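Local coordinates for protein suppressor of RNA silencing p3 (PDB 3AJF) that suppresses RNA-mediated gene silencing in the host, presumably by binding double-stranded RNA, and is represented here by its homodimeric helical domain, at residues K11-P16 and L77-S82; I17-L22 and G71-P76; E50-F55 and E86-L91. All blocks are in the same frame, centred on the assembly; numbering follows the deposited sequence.

Overall arrangement
Helix 74-85 and the turns at its two ends meet, in the three contacts, the parts of the chain that come before them. Contacts 1 and 2 are neighbours, with centres about 8 Å apart: strand 13-14 leads directly into helix 17-30, and both lie against helix 74-85. In sequence, contact 2 is nested inside the loop closed by contact 1, while the segments of contact 3 alternate with those of both. Contact 3 joins helix 49-64 to the segment after helix 74-85; its centre is about 17 Å from that of contact 1 and about 21 Å from that of contact 2. All three also touch the second subunit, so the same helical framework builds monomer and homodimer.

Contact 1 (K11-P16 and L77-S82); sequences KDLPIP and LTCLVS
K11 lays the aliphatic part of its side chain along the sulfur of C79, with CB and CD both 3.8 Å from C79 SG. The chain is extended beyond CG, and this carries the ammonium group past the sulfur toward the next turn of the helix, where K11 NZ comes within 3.9 Å of S82 OG. That is proximity without a hydrogen bond across the contact: the S82 hydroxyl is bonded to S82 of the second subunit. Lysine suits this exposed position because its methylenes can cover sulfur while the long chain also passes T83 and E86.

C79 is held in place covalently, through a disulfide to C10, the residue just before K11. Its SG lies anti to the backbone N (chi1 -170°), which sends the sulfur out from helix 74-85 toward the turn of a small beta hairpin, strand 9-10 pairing antiparallel with strand 13-14. The crosslink thus ties the hairpin of this helical domain to its last long helix, and K11 and L13 pack round the half-cystine.

L13 approaches the same residue with one branch, its CD1 methyl lying 4.0 Å from C79 SG and 4.1 Å from C79 CB. A leucine here gives the partly exposed strand an apolar side to place on the sulfur and also on L75.

Farther along, I15 turns inward and is buried. Its branch methyl CG2 meets L80 CD1 at 4.2 Å, one methyl against another. L80 sits one residue beyond C79 in the helix, and its branched end reaches across to I15, while L20 of helix 17-30 touches both side chains. P16 then takes the N-cap position of helix 17-30.

Contact 2 (I17-L22 and G71-P76); sequences IDLLSL and GHYRLP
L19 lies across one face of the Y73 ring, its CA and CB against it, the two side chains running past each other in opposite senses. L19 CB stands almost over the centre of the ring, 4.0 Å from the centroid and only 9° off the normal, a CH-pi contact made over the face. With chi1 at 171°, CG of L19 falls beside its carbonyl carbon and the branches run back along the tyrosine toward its root: CD1 reaches Y73 CD2 at 3.6 Å, while CD2 continues to P76, meeting its CB at 3.8 Å. The compact proline ring offers this second methyl a smooth apolar surface in helix 74-85.

L22, one turn after D18, comes at the edge of the ring near its plane, with CD2 4.1 Å from Y73 CE2. At the far end, the phenol oxygen Y73 OH lies 3.2 Å from D18 CB. Tyrosine therefore suits the partly exposed boundary, its ring covered by leucine and its oxygen resting against the CB methylene of D18 rather than its carboxylate. M62 of helix 49-64 touches both L19 and L22. The N-terminal end of helix 17-30 thus packs on the residues leading into helix 74-85, joining two helices of this mainly helical domain.

Contact 3 (E50-F55 and E86-L91); sequences ENLSVF and EYFVEL
One face of the F88 ring receives a methyl of L52, and its edge has the backbone oxygen of L91 in the ring plane. L52 CD2 sits over the centre, 3.7 Å from the centroid and 10° off the normal, a CH-pi contact. S53 N approaches the same ring obliquely, 4.1 Å from F88 CZ. Here helix 49-64 of the helical domain packs against the segment that follows helix 74-85, whose residues 86-89 keep helical backbone angles without the regular bonds.

A chi1 of 176° swings CG of L52 to the side opposite its amide nitrogen, extending the branches away from its own helix to the ring. Leucine fits well: one methyl, CD2, touches three residues at once, meeting Y87 CB at 4.1 Å and L91 CD2 at 4.0 Å as well as the phenylalanine. Y87 contributes its CB here, while the ring turns off from the helix; its side chain also touches P46. F88 packs in addition on L56, one turn after L52 in helix 49-64.

The turn also serves the dimer, since F88 O accepts a hydrogen bond from R74 of the second subunit. The turn itself is closed at Y87 O, which accepts from the backbone three and four residues on, E90 N at 3.2 Å and L91 N at 3.0 Å.

Contact 1 (K11-P16 and L77-S82)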
ATOM      1  N   LYS A  11      -0.763 -14.490  -2.755  1.00 25.38           N
ATOM      2  CA  LYS A  11      -0.423 -14.611  -4.183  1.00 27.15           C
ATOM      3  C   LYS A  11       0.578 -15.760  -4.384  1.00 26.83           C
ATOM      4  O   LYS A  11       1.514 -15.657  -5.174  1.00 27.42           O
ATOM      5  CB  LYS A  11       0.163 -13.292  -4.714  1.00 26.77           C
ATOM      6  CG  LYS A  11      -0.853 -12.154  -4.980  1.00 28.98           C
ATOM      7  CD  LYS A  11      -0.081 -10.885  -5.392  1.00 30.05           C
ATOM      8  CE  LYS A  11      -0.965  -9.853  -6.108  1.00 39.14           C
ATOM      9  NZ  LYS A  11      -0.182  -9.018  -7.114  1.00 42.21           N
ATOM     10  N   ASP A  12       0.377 -16.845  -3.638  1.00 26.08           N
ATOM     11  CA  ASP A  12       1.204 -18.056  -3.708  1.00 27.14           C
ATOM     12  C   ASP A  12       2.611 -17.926  -3.117  1.00 26.92           C
ATOM     13  O   ASP A  12       3.415 -18.866  -3.192  1.00 27.79           O
ATOM     14  CB  ASP A  12       1.228 -18.642  -5.139  1.00 29.47           C
ATOM     15  CG  ASP A  12      -0.131 -19.207  -5.564  1.00 31.79           C
ATOM     16  OD1 ASP A  12      -0.737 -19.995  -4.795  1.00 34.96           O
ATOM     17  OD2 ASP A  12      -0.603 -18.857  -6.669  1.00 35.69           O
ATOM     18  N   LEU A  13       2.896 -16.777  -2.502  1.00 24.96           N
ATOM     19  CA  LEU A  13       4.166 -16.536  -1.836  1.00 24.38           C
ATOM     20  C   LEU A  13       3.957 -16.742  -0.339  1.00 23.04           C
ATOM     21  O   LEU A  13       3.035 -16.150   0.234  1.00 21.24           O
ATOM     22  CB  LEU A  13       4.636 -15.093  -2.076  1.00 24.18           C
ATOM     23  CG  LEU A  13       4.748 -14.511  -3.493  1.00 26.87           C
ATOM     24  CD1 LEU A  13       5.031 -12.989  -3.446  1.00 27.36           C
ATOM     25  CD2 LEU A  13       5.811 -15.218  -4.330  1.00 30.37           C
ATOM     26  N   PRO A  14       4.799 -17.573   0.291  1.00 23.33           N
ATOM     27  CA  PRO A  14       4.751 -17.831   1.729  1.00 23.33           C
ATOM     28  C   PRO A  14       4.952 -16.571   2.574  1.00 22.59           C
ATOM     29  O   PRO A  14       5.873 -15.785   2.330  1.00 21.43           O
ATOM     30  CB  PRO A  14       5.908 -18.797   1.952  1.00 24.38           C
ATOM     31  CG  PRO A  14       6.070 -19.497   0.609  1.00 26.10           C
ATOM     32  CD  PRO A  14       5.836 -18.386  -0.375  1.00 25.23           C
ATOM     33  N   ILE A  15       4.070 -16.382   3.550  1.00 22.61           N
ATOM     34  CA  ILE A  15       4.134 -15.242   4.450  1.00 22.84           C
ATOM     35  C   ILE A  15       4.507 -15.808   5.787  1.00 23.37           C
ATOM     36  O   ILE A  15       3.678 -16.452   6.403  1.00 24.08           O
ATOM     37  CB  ILE A  15       2.752 -14.595   4.616  1.00 22.25           C
ATOM     38  CG1 ILE A  15       2.186 -14.222   3.277  1.00 23.29           C
ATOM     39  CG2 ILE A  15       2.788 -13.384   5.598  1.00 22.68           C
ATOM     40  CD1 ILE A  15       0.759 -14.478   3.263  1.00 29.75           C
ATOM     41  N   PRO A  16       5.735 -15.543   6.269  1.00 24.09           N
ATOM     42  CA  PRO A  16       6.108 -16.111   7.560  1.00 25.03           C
ATOM     43  C   PRO A  16       5.200 -15.613   8.685  1.00 24.85           C
ATOM     44  O   PRO A  16       4.810 -14.438   8.720  1.00 23.04           O
ATOM     45  CB  PRO A  16       7.561 -15.643   7.753  1.00 25.65           C
ATOM     46  CG  PRO A  16       8.020 -15.251   6.413  1.00 25.43           C
ATOM     47  CD  PRO A  16       6.818 -14.729   5.695  1.00 23.41           C
ATOM     48  N   LEU A  77       5.945  -8.975   2.756  1.00 14.28           N
ATOM     49  CA  LEU A  77       5.311  -7.793   3.298  1.00 14.40           C
ATOM     50  C   LEU A  77       4.851  -6.882   2.161  1.00 14.72           C
ATOM     51  O   LEU A  77       3.770  -6.301   2.219  1.00 14.06           O
ATOM     52  CB  LEU A  77       6.253  -7.063   4.262  1.00 13.97           C
ATOM     53  CG  LEU A  77       5.731  -5.814   4.975  1.00 13.61           C
ATOM     54  CD1 LEU A  77       4.398  -6.105   5.685  1.00 12.57           C
ATOM     55  CD2 LEU A  77       6.789  -5.310   5.958  1.00 13.25           C
ATOM     56  N   THR A  78       5.660  -6.793   1.107  1.00 14.15           N
ATOM     57  CA  THR A  78       5.282  -6.032  -0.052  1.00 14.72           C
ATOM     58  C   THR A  78       4.065  -6.668  -0.711  1.00 15.38           C
ATOM     59  O   THR A  78       3.170  -5.952  -1.194  1.00 16.38           O
ATOM     60  CB  THR A  78       6.465  -5.968  -1.055  1.00 15.59           C
ATOM     61  OG1 THR A  78       7.542  -5.238  -0.451  1.00 15.93           O
ATOM     62  CG2 THR A  78       6.060  -5.284  -2.334  1.00 15.36           C
ATOM     63  N   CYS A  79       4.034  -7.998  -0.745  1.00 16.20           N
ATOM     64  CA  CYS A  79       2.863  -8.721  -1.256  1.00 17.16           C
ATOM     65  C   CYS A  79       1.602  -8.287  -0.509  1.00 16.38           C
ATOM     66  O   CYS A  79       0.575  -7.993  -1.132  1.00 16.31           O
ATOM     67  CB  CYS A  79       3.015 -10.265  -1.132  1.00 18.24           C
ATOM     68  SG  CYS A  79       1.703 -11.189  -2.013  1.00 21.34           S
ATOM     69  N   LEU A  80       1.682  -8.268   0.825  1.00 15.83           N
ATOM     70  CA  LEU A  80       0.544  -7.863   1.664  1.00 15.05           C
ATOM     71  C   LEU A  80       0.084  -6.428   1.327  1.00 15.29           C
ATOM     72  O   LEU A  80      -1.128  -6.159   1.153  1.00 15.22           O
ATOM     73  CB  LEU A  80       0.940  -7.965   3.144  1.00 15.09           C
ATOM     74  CG  LEU A  80       1.232  -9.377   3.674  1.00 16.88           C
ATOM     75  CD1 LEU A  80       1.651  -9.335   5.171  1.00 18.07           C
ATOM     76  CD2 LEU A  80      -0.001 -10.280   3.449  1.00 18.13           C
ATOM     77  N   VAL A  81       1.049  -5.512   1.193  1.00 13.88           N
ATOM     78  CA  VAL A  81       0.716  -4.145   0.836  1.00 13.34           C
ATOM     79  C   VAL A  81      -0.022  -4.123  -0.507  1.00 14.43           C
ATOM     80  O   VAL A  81      -1.085  -3.493  -0.652  1.00 13.87           O
ATOM     81  CB  VAL A  81       1.950  -3.191   0.809  1.00 12.50           C
ATOM     82  CG1 VAL A  81       1.561  -1.850   0.160  1.00 14.58           C
ATOM     83  CG2 VAL A  81       2.391  -2.924   2.164  1.00 13.21           C
ATOM     84  N   SER A  82       0.569  -4.808  -1.479  1.00 15.69           N
ATOM     85  CA  SER A  82       0.099  -4.806  -2.839  1.00 17.66           C
ATOM     86  C   SER A  82      -1.309  -5.402  -2.901  1.00 18.07           C
ATOM     87  O   SER A  82      -2.217  -4.810  -3.546  1.00 19.10           O
ATOM     88  CB  SER A  82       1.120  -5.542  -3.723  1.00 19.02           C
ATOM     89  OG  SER A  82       0.562  -5.891  -4.954  1.00 25.30           O
TER

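Contact 2 (I17-L22 and G71-P76)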
ATOM      1  N   ILE A  17       4.826 -16.525   9.571  1.00 26.53           N
ATOM      2  CA  ILE A  17       3.861 -16.229  10.650  1.00 27.25           C
ATOM      3  C   ILE A  17       4.361 -15.148  11.645  1.00 26.35           C
ATOM      4  O   ILE A  17       3.569 -14.306  12.136  1.00 26.49           O
ATOM      5  CB  ILE A  17       3.378 -17.560  11.349  1.00 28.92           C
ATOM      6  CG1 ILE A  17       2.158 -17.317  12.254  1.00 31.68           C
ATOM      7  CG2 ILE A  17       4.515 -18.227  12.098  1.00 30.93           C
ATOM      8  CD1 ILE A  17       0.837 -17.130  11.493  1.00 34.58           C
ATOM      9  N   ASP A  18       5.674 -15.131  11.884  1.00 25.38           N
ATOM     10  CA  ASP A  18       6.293 -14.102  12.707  1.00 24.19           C
ATOM     11  C   ASP A  18       6.243 -12.729  12.055  1.00 22.44           C
ATOM     12  O   ASP A  18       6.316 -11.718  12.772  1.00 21.20           O
ATOM     13  CB  ASP A  18       7.727 -14.458  13.050  1.00 26.39           C
ATOM     14  CG  ASP A  18       7.832 -15.699  13.986  1.00 30.36           C
ATOM     15  OD1 ASP A  18       6.821 -16.097  14.619  1.00 34.09           O
ATOM     16  OD2 ASP A  18       8.944 -16.249  14.105  1.00 34.54           O
ATOM     17  N   LEU A  19       6.124 -12.690  10.715  1.00 20.61           N
ATOM     18  CA  LEU A  19       5.947 -11.417  10.015  1.00 19.11           C
ATOM     19  C   LEU A  19       4.587 -10.822  10.349  1.00 17.98           C
ATOM     20  O   LEU A  19       4.477  -9.621  10.615  1.00 17.63           O
ATOM     21  CB  LEU A  19       6.116 -11.549   8.486  1.00 18.51           C
ATOM     22  CG  LEU A  19       5.736 -10.293   7.651  1.00 19.28           C
ATOM     23  CD1 LEU A  19       6.490  -8.990   8.097  1.00 17.50           C
ATOM     24  CD2 LEU A  19       5.982 -10.515   6.198  1.00 18.19           C
ATOM     25  N   LEU A  20       3.543 -11.642  10.314  1.00 18.85           N
ATOM     26  CA  LEU A  20       2.212 -11.149  10.695  1.00 18.52           C
ATOM     27  C   LEU A  20       2.169 -10.677  12.146  1.00 19.06           C
ATOM     28  O   LEU A  20       1.511  -9.677  12.456  1.00 19.10           O
ATOM     29  CB  LEU A  20       1.116 -12.185  10.408  1.00 19.60           C
ATOM     30  CG  LEU A  20       0.846 -12.527   8.924  1.00 19.54           C
ATOM     31  CD1 LEU A  20      -0.145 -13.707   8.814  1.00 22.49           C
ATOM     32  CD2 LEU A  20       0.337 -11.329   8.140  1.00 20.88           C
ATOM     33  N   SER A  21       2.867 -11.382  13.032  1.00 19.25           N
ATOM     34  CA  SER A  21       2.966 -10.967  14.429  1.00 20.67           C
ATOM     35  C   SER A  21       3.703  -9.657  14.583  1.00 20.28           C
ATOM     36  O   SER A  21       3.300  -8.804  15.394  1.00 20.68           O
ATOM     37  CB  SER A  21       3.719 -12.014  15.253  1.00 21.70           C
ATOM     38  OG  SER A  21       2.990 -13.211  15.247  1.00 26.39           O
ATOM     39  N   LEU A  22       4.826  -9.528  13.874  1.00 20.02           N
ATOM     40  CA  LEU A  22       5.625  -8.302  13.947  1.00 19.13           C
ATOM     41  C   LEU A  22       4.827  -7.087  13.431  1.00 18.45           C
ATOM     42  O   LEU A  22       4.863  -6.013  14.054  1.00 18.04           O
ATOM     43  CB  LEU A  22       6.917  -8.469  13.143  1.00 20.11           C
ATOM     44  CG  LEU A  22       7.830  -7.241  13.058  1.00 19.50           C
ATOM     45  CD1 LEU A  22       8.375  -6.849  14.470  1.00 20.96           C
ATOM     46  CD2 LEU A  22       8.932  -7.469  12.031  1.00 19.36           C
ATOM     47  N   GLY A  71      15.603  -9.393   5.919  1.00 24.36           N
ATOM     48  CA  GLY A  71      15.630  -9.391   4.455  1.00 24.36           C
ATOM     49  C   GLY A  71      14.558 -10.276   3.824  1.00 24.89           C
ATOM     50  O   GLY A  71      13.933  -9.903   2.840  1.00 24.68           O
ATOM     51  N   HIS A  72      14.322 -11.446   4.403  1.00 24.67           N
ATOM     52  CA  HIS A  72      13.335 -12.365   3.841  1.00 24.28           C
ATOM     53  C   HIS A  72      11.886 -11.954   4.111  1.00 22.59           C
ATOM     54  O   HIS A  72      10.969 -12.591   3.633  1.00 21.85           O
ATOM     55  CB  HIS A  72      13.613 -13.816   4.258  1.00 26.14           C
ATOM     56  CG  HIS A  72      13.396 -14.092   5.714  1.00 28.18           C
ATOM     57  ND1 HIS A  72      14.201 -13.561   6.701  1.00 30.07           N
ATOM     58  CD2 HIS A  72      12.487 -14.873   6.348  1.00 29.71           C
ATOM     59  CE1 HIS A  72      13.776 -13.974   7.881  1.00 30.42           C
ATOM     60  NE2 HIS A  72      12.744 -14.779   7.695  1.00 31.99           N
ATOM     61  N   TYR A  73      11.692 -10.877   4.866  1.00 20.56           N
ATOM     62  CA  TYR A  73      10.361 -10.355   5.108  1.00 19.48           C
ATOM     63  C   TYR A  73       9.947  -9.383   4.014  1.00 18.07           C
ATOM     64  O   TYR A  73       8.763  -9.094   3.888  1.00 16.07           O
ATOM     65  CB  TYR A  73      10.278  -9.674   6.488  1.00 19.41           C
ATOM     66  CG  TYR A  73      10.164 -10.621   7.689  1.00 21.46           C
ATOM     67  CD1 TYR A  73      10.386 -12.008   7.566  1.00 23.38           C
ATOM     68  CD2 TYR A  73       9.852 -10.119   8.948  1.00 23.02           C
ATOM     69  CE1 TYR A  73      10.261 -12.859   8.661  1.00 23.09           C
ATOM     70  CE2 TYR A  73       9.741 -10.965  10.048  1.00 23.30           C
ATOM     71  CZ  TYR A  73       9.946 -12.318   9.890  1.00 23.98           C
ATOM     72  OH  TYR A  73       9.838 -13.123  10.984  1.00 27.79           O
ATOM     73  N   ARG A  74      10.898  -8.911   3.194  1.00 17.01           N
ATOM     74  CA  ARG A  74      10.555  -7.821   2.269  1.00 17.10           C
ATOM     75  C   ARG A  74       9.517  -8.205   1.213  1.00 16.67           C
ATOM     76  O   ARG A  74       8.596  -7.423   0.929  1.00 16.70           O
ATOM     77  CB  ARG A  74      11.794  -7.168   1.611  1.00 17.93           C
ATOM     78  CG  ARG A  74      12.807  -6.553   2.598  1.00 16.85           C
ATOM     79  CD  ARG A  74      13.763  -5.611   1.870  1.00 16.39           C
ATOM     80  NE  ARG A  74      13.064  -4.383   1.498  1.00 14.21           N
ATOM     81  CZ  ARG A  74      12.762  -3.391   2.330  1.00 12.03           C
ATOM     82  NH1 ARG A  74      13.173  -3.417   3.587  1.00 12.99           N
ATOM     83  NH2 ARG A  74      12.088  -2.334   1.888  1.00 13.13           N
ATOM     84  N   LEU A  75       9.682  -9.383   0.631  1.00 17.32           N
ATOM     85  CA  LEU A  75       8.809  -9.820  -0.465  1.00 18.10           C
ATOM     86  C   LEU A  75       7.385 -10.132   0.035  1.00 16.76           C
ATOM     87  O   LEU A  75       6.405  -9.639  -0.548  1.00 16.78           O
ATOM     88  CB  LEU A  75       9.425 -11.006  -1.228  1.00 19.64           C
ATOM     89  CG  LEU A  75       8.628 -11.603  -2.399  1.00 20.04           C
ATOM     90  CD1 LEU A  75       8.191 -10.510  -3.380  1.00 22.71           C
ATOM     91  CD2 LEU A  75       9.424 -12.684  -3.120  1.00 22.95           C
ATOM     92  N   PRO A  76       7.262 -10.939   1.104  1.00 16.23           N
ATOM     93  CA  PRO A  76       5.910 -11.166   1.634  1.00 15.73           C
ATOM     94  C   PRO A  76       5.206  -9.900   2.147  1.00 15.33           C
ATOM     95  O   PRO A  76       3.993  -9.773   1.964  1.00 15.18           O
ATOM     96  CB  PRO A  76       6.108 -12.169   2.765  1.00 15.25           C
ATOM     97  CG  PRO A  76       7.605 -12.345   2.949  1.00 17.71           C
ATOM     98  CD  PRO A  76       8.302 -11.749   1.779  1.00 16.65           C
TER

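Contact 3 (E50-F55 and E86-L91)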
ATOM      1  N   GLU A  50     -10.677   4.014   6.389  1.00 20.32           N
ATOM      2  CA  GLU A  50      -9.710   4.608   7.342  1.00 20.42           C
ATOM      3  C   GLU A  50      -8.849   3.542   8.058  1.00 18.41           C
ATOM      4  O   GLU A  50      -7.645   3.720   8.178  1.00 18.11           O
ATOM      5  CB  GLU A  50     -10.376   5.565   8.350  1.00 22.91           C
ATOM      6  CG  GLU A  50      -9.476   5.972   9.577  1.00 26.43           C
ATOM      7  CD  GLU A  50      -8.235   6.867   9.251  1.00 36.86           C
ATOM      8  OE1 GLU A  50      -7.573   6.692   8.191  1.00 41.80           O
ATOM      9  OE2 GLU A  50      -7.881   7.736  10.102  1.00 41.36           O
ATOM     10  N   ASN A  51      -9.451   2.455   8.533  1.00 17.12           N
ATOM     11  CA  ASN A  51      -8.691   1.396   9.185  1.00 15.95           C
ATOM     12  C   ASN A  51      -7.716   0.728   8.232  1.00 14.09           C
ATOM     13  O   ASN A  51      -6.584   0.386   8.618  1.00 13.40           O
ATOM     14  CB  ASN A  51      -9.608   0.340   9.780  1.00 16.99           C
ATOM     15  CG  ASN A  51     -10.413   0.865  11.009  1.00 21.56           C
ATOM     16  OD1 ASN A  51     -10.146   1.943  11.533  1.00 22.82           O
ATOM     17  ND2 ASN A  51     -11.399   0.088  11.445  1.00 23.67           N
ATOM     18  N   LEU A  52      -8.155   0.511   6.996  1.00 13.31           N
ATOM     19  CA  LEU A  52      -7.267  -0.080   5.986  1.00 13.08           C
ATOM     20  C   LEU A  52      -6.087   0.867   5.699  1.00 11.75           C
ATOM     21  O   LEU A  52      -4.987   0.427   5.528  1.00 11.20           O
ATOM     22  CB  LEU A  52      -8.017  -0.414   4.682  1.00 13.09           C
ATOM     23  CG  LEU A  52      -7.159  -0.962   3.514  1.00 12.32           C
ATOM     24  CD1 LEU A  52      -6.499  -2.316   3.854  1.00  9.52           C
ATOM     25  CD2 LEU A  52      -7.974  -1.082   2.226  1.00 14.04           C
ATOM     26  N   SER A  53      -6.348   2.172   5.632  1.00 13.60           N
ATOM     27  CA  SER A  53      -5.308   3.183   5.425  1.00 14.13           C
ATOM     28  C   SER A  53      -4.224   3.100   6.485  1.00 14.08           C
ATOM     29  O   SER A  53      -3.018   3.120   6.169  1.00 14.82           O
ATOM     30  CB  SER A  53      -5.912   4.588   5.462  1.00 15.36           C
ATOM     31  OG  SER A  53      -4.875   5.548   5.424  1.00 19.97           O
ATOM     32  N   VAL A  54      -4.645   3.010   7.742  1.00 13.99           N
ATOM     33  CA  VAL A  54      -3.737   2.884   8.878  1.00 14.10           C
ATOM     34  C   VAL A  54      -2.910   1.555   8.835  1.00 12.80           C
ATOM     35  O   VAL A  54      -1.680   1.559   9.027  1.00 11.68           O
ATOM     36  CB  VAL A  54      -4.555   3.014  10.164  1.00 15.12           C
ATOM     37  CG1 VAL A  54      -3.767   2.573  11.355  1.00 18.21           C
ATOM     38  CG2 VAL A  54      -5.044   4.474  10.350  1.00 16.58           C
ATOM     39  N   PHE A  55      -3.586   0.439   8.572  1.00 12.84           N
ATOM     40  CA  PHE A  55      -2.966  -0.890   8.361  1.00 12.66           C
ATOM     41  C   PHE A  55      -1.885  -0.830   7.279  1.00 13.07           C
ATOM     42  O   PHE A  55      -0.740  -1.241   7.507  1.00 13.71           O
ATOM     43  CB  PHE A  55      -4.101  -1.828   7.959  1.00 12.92           C
ATOM     44  CG  PHE A  55      -3.717  -3.250   7.595  1.00 13.95           C
ATOM     45  CD1 PHE A  55      -3.636  -4.244   8.572  1.00 15.14           C
ATOM     46  CD2 PHE A  55      -3.611  -3.634   6.231  1.00 16.11           C
ATOM     47  CE1 PHE A  55      -3.362  -5.608   8.217  1.00 16.04           C
ATOM     48  CE2 PHE A  55      -3.339  -4.982   5.869  1.00 16.78           C
ATOM     49  CZ  PHE A  55      -3.221  -5.959   6.848  1.00 14.11           C
ATOM     50  N   GLU A  86      -5.740  -3.458  -2.823  1.00 14.09           N
ATOM     51  CA  GLU A  86      -6.763  -3.758  -3.849  1.00 16.00           C
ATOM     52  C   GLU A  86      -8.181  -3.502  -3.374  1.00 14.57           C
ATOM     53  O   GLU A  86      -9.057  -3.179  -4.173  1.00 14.40           O
ATOM     54  CB  GLU A  86      -6.673  -5.218  -4.333  1.00 16.09           C
ATOM     55  CG  GLU A  86      -5.311  -5.575  -4.954  1.00 18.99           C
ATOM     56  CD  GLU A  86      -5.215  -7.074  -5.324  1.00 21.62           C
ATOM     57  OE1 GLU A  86      -6.263  -7.745  -5.263  1.00 25.30           O
ATOM     58  OE2 GLU A  86      -4.113  -7.560  -5.677  1.00 25.44           O
ATOM     59  N   TYR A  87      -8.404  -3.590  -2.067  1.00 13.26           N
ATOM     60  CA  TYR A  87      -9.742  -3.480  -1.532  1.00 14.06           C
ATOM     61  C   TYR A  87     -10.268  -2.047  -1.719  1.00 15.16           C
ATOM     62  O   TYR A  87     -11.471  -1.834  -1.754  1.00 14.89           O
ATOM     63  CB  TYR A  87      -9.760  -3.936  -0.060  1.00 15.81           C
ATOM     64  CG  TYR A  87      -9.700  -5.466   0.051  1.00 15.65           C
ATOM     65  CD1 TYR A  87     -10.852  -6.218  -0.048  1.00 20.42           C
ATOM     66  CD2 TYR A  87      -8.498  -6.133   0.226  1.00 17.40           C
ATOM     67  CE1 TYR A  87     -10.836  -7.627   0.030  1.00 20.28           C
ATOM     68  CE2 TYR A  87      -8.458  -7.558   0.309  1.00 15.02           C
ATOM     69  CZ  TYR A  87      -9.646  -8.273   0.213  1.00 19.43           C
ATOM     70  OH  TYR A  87      -9.674  -9.660   0.277  1.00 21.88           O
ATOM     71  N   PHE A  88      -9.369  -1.074  -1.926  1.00 14.10           N
ATOM     72  CA  PHE A  88      -9.820   0.303  -2.170  1.00 14.99           C
ATOM     73  C   PHE A  88     -10.706   0.493  -3.394  1.00 15.86           C
ATOM     74  O   PHE A  88     -11.387   1.533  -3.509  1.00 16.65           O
ATOM     75  CB  PHE A  88      -8.659   1.291  -2.250  1.00 13.91           C
ATOM     76  CG  PHE A  88      -8.122   1.689  -0.889  1.00 14.70           C
ATOM     77  CD1 PHE A  88      -8.982   2.165   0.093  1.00 11.88           C
ATOM     78  CD2 PHE A  88      -6.765   1.603  -0.611  1.00 15.28           C
ATOM     79  CE1 PHE A  88      -8.497   2.583   1.328  1.00 13.98           C
ATOM     80  CE2 PHE A  88      -6.277   1.995   0.646  1.00 18.00           C
ATOM     81  CZ  PHE A  88      -7.161   2.481   1.610  1.00 12.20           C
ATOM     82  N   VAL A  89     -10.708  -0.462  -4.307  1.00 16.74           N
ATOM     83  CA  VAL A  89     -11.509  -0.291  -5.496  1.00 19.53           C
ATOM     84  C   VAL A  89     -12.984  -0.193  -5.078  1.00 22.02           C
ATOM     85  O   VAL A  89     -13.712   0.704  -5.535  1.00 22.62           O
ATOM     86  CB  VAL A  89     -11.248  -1.393  -6.551  1.00 20.53           C
ATOM     87  CG1 VAL A  89     -12.133  -1.209  -7.746  1.00 22.49           C
ATOM     88  CG2 VAL A  89      -9.789  -1.337  -7.009  1.00 20.12           C
ATOM     89  N   GLU A  90     -13.420  -1.064  -4.175  1.00 22.86           N
ATOM     90  CA  GLU A  90     -14.829  -1.042  -3.781  1.00 26.66           C
ATOM     91  C   GLU A  90     -15.084  -0.350  -2.427  1.00 25.76           C
ATOM     92  O   GLU A  90     -16.209   0.086  -2.143  1.00 26.57           O
ATOM     93  CB  GLU A  90     -15.419  -2.465  -3.830  1.00 26.92           C
ATOM     94  CG  GLU A  90     -15.757  -2.956  -5.270  1.00 30.92           C
ATOM     95  CD  GLU A  90     -16.080  -4.476  -5.353  1.00 31.93           C
ATOM     96  OE1 GLU A  90     -15.304  -5.318  -4.840  1.00 38.66           O
ATOM     97  OE2 GLU A  90     -17.109  -4.845  -5.944  1.00 36.89           O
ATOM     98  N   LEU A  91     -14.034  -0.220  -1.623  1.00 24.76           N
ATOM     99  CA  LEU A  91     -14.105   0.394  -0.299  1.00 24.94           C
ATOM    100  C   LEU A  91     -13.843   1.902  -0.348  1.00 25.92           C
ATOM    101  O   LEU A  91     -12.695   2.335  -0.515  1.00 24.53           O
ATOM    102  CB  LEU A  91     -13.070  -0.276   0.597  1.00 24.39           C
ATOM    103  CG  LEU A  91     -13.152  -0.088   2.104  1.00 24.92           C
ATOM    104  CD1 LEU A  91     -14.500  -0.616   2.655  1.00 27.83           C
ATOM    105  CD2 LEU A  91     -11.976  -0.810   2.745  1.00 22.64           C
TER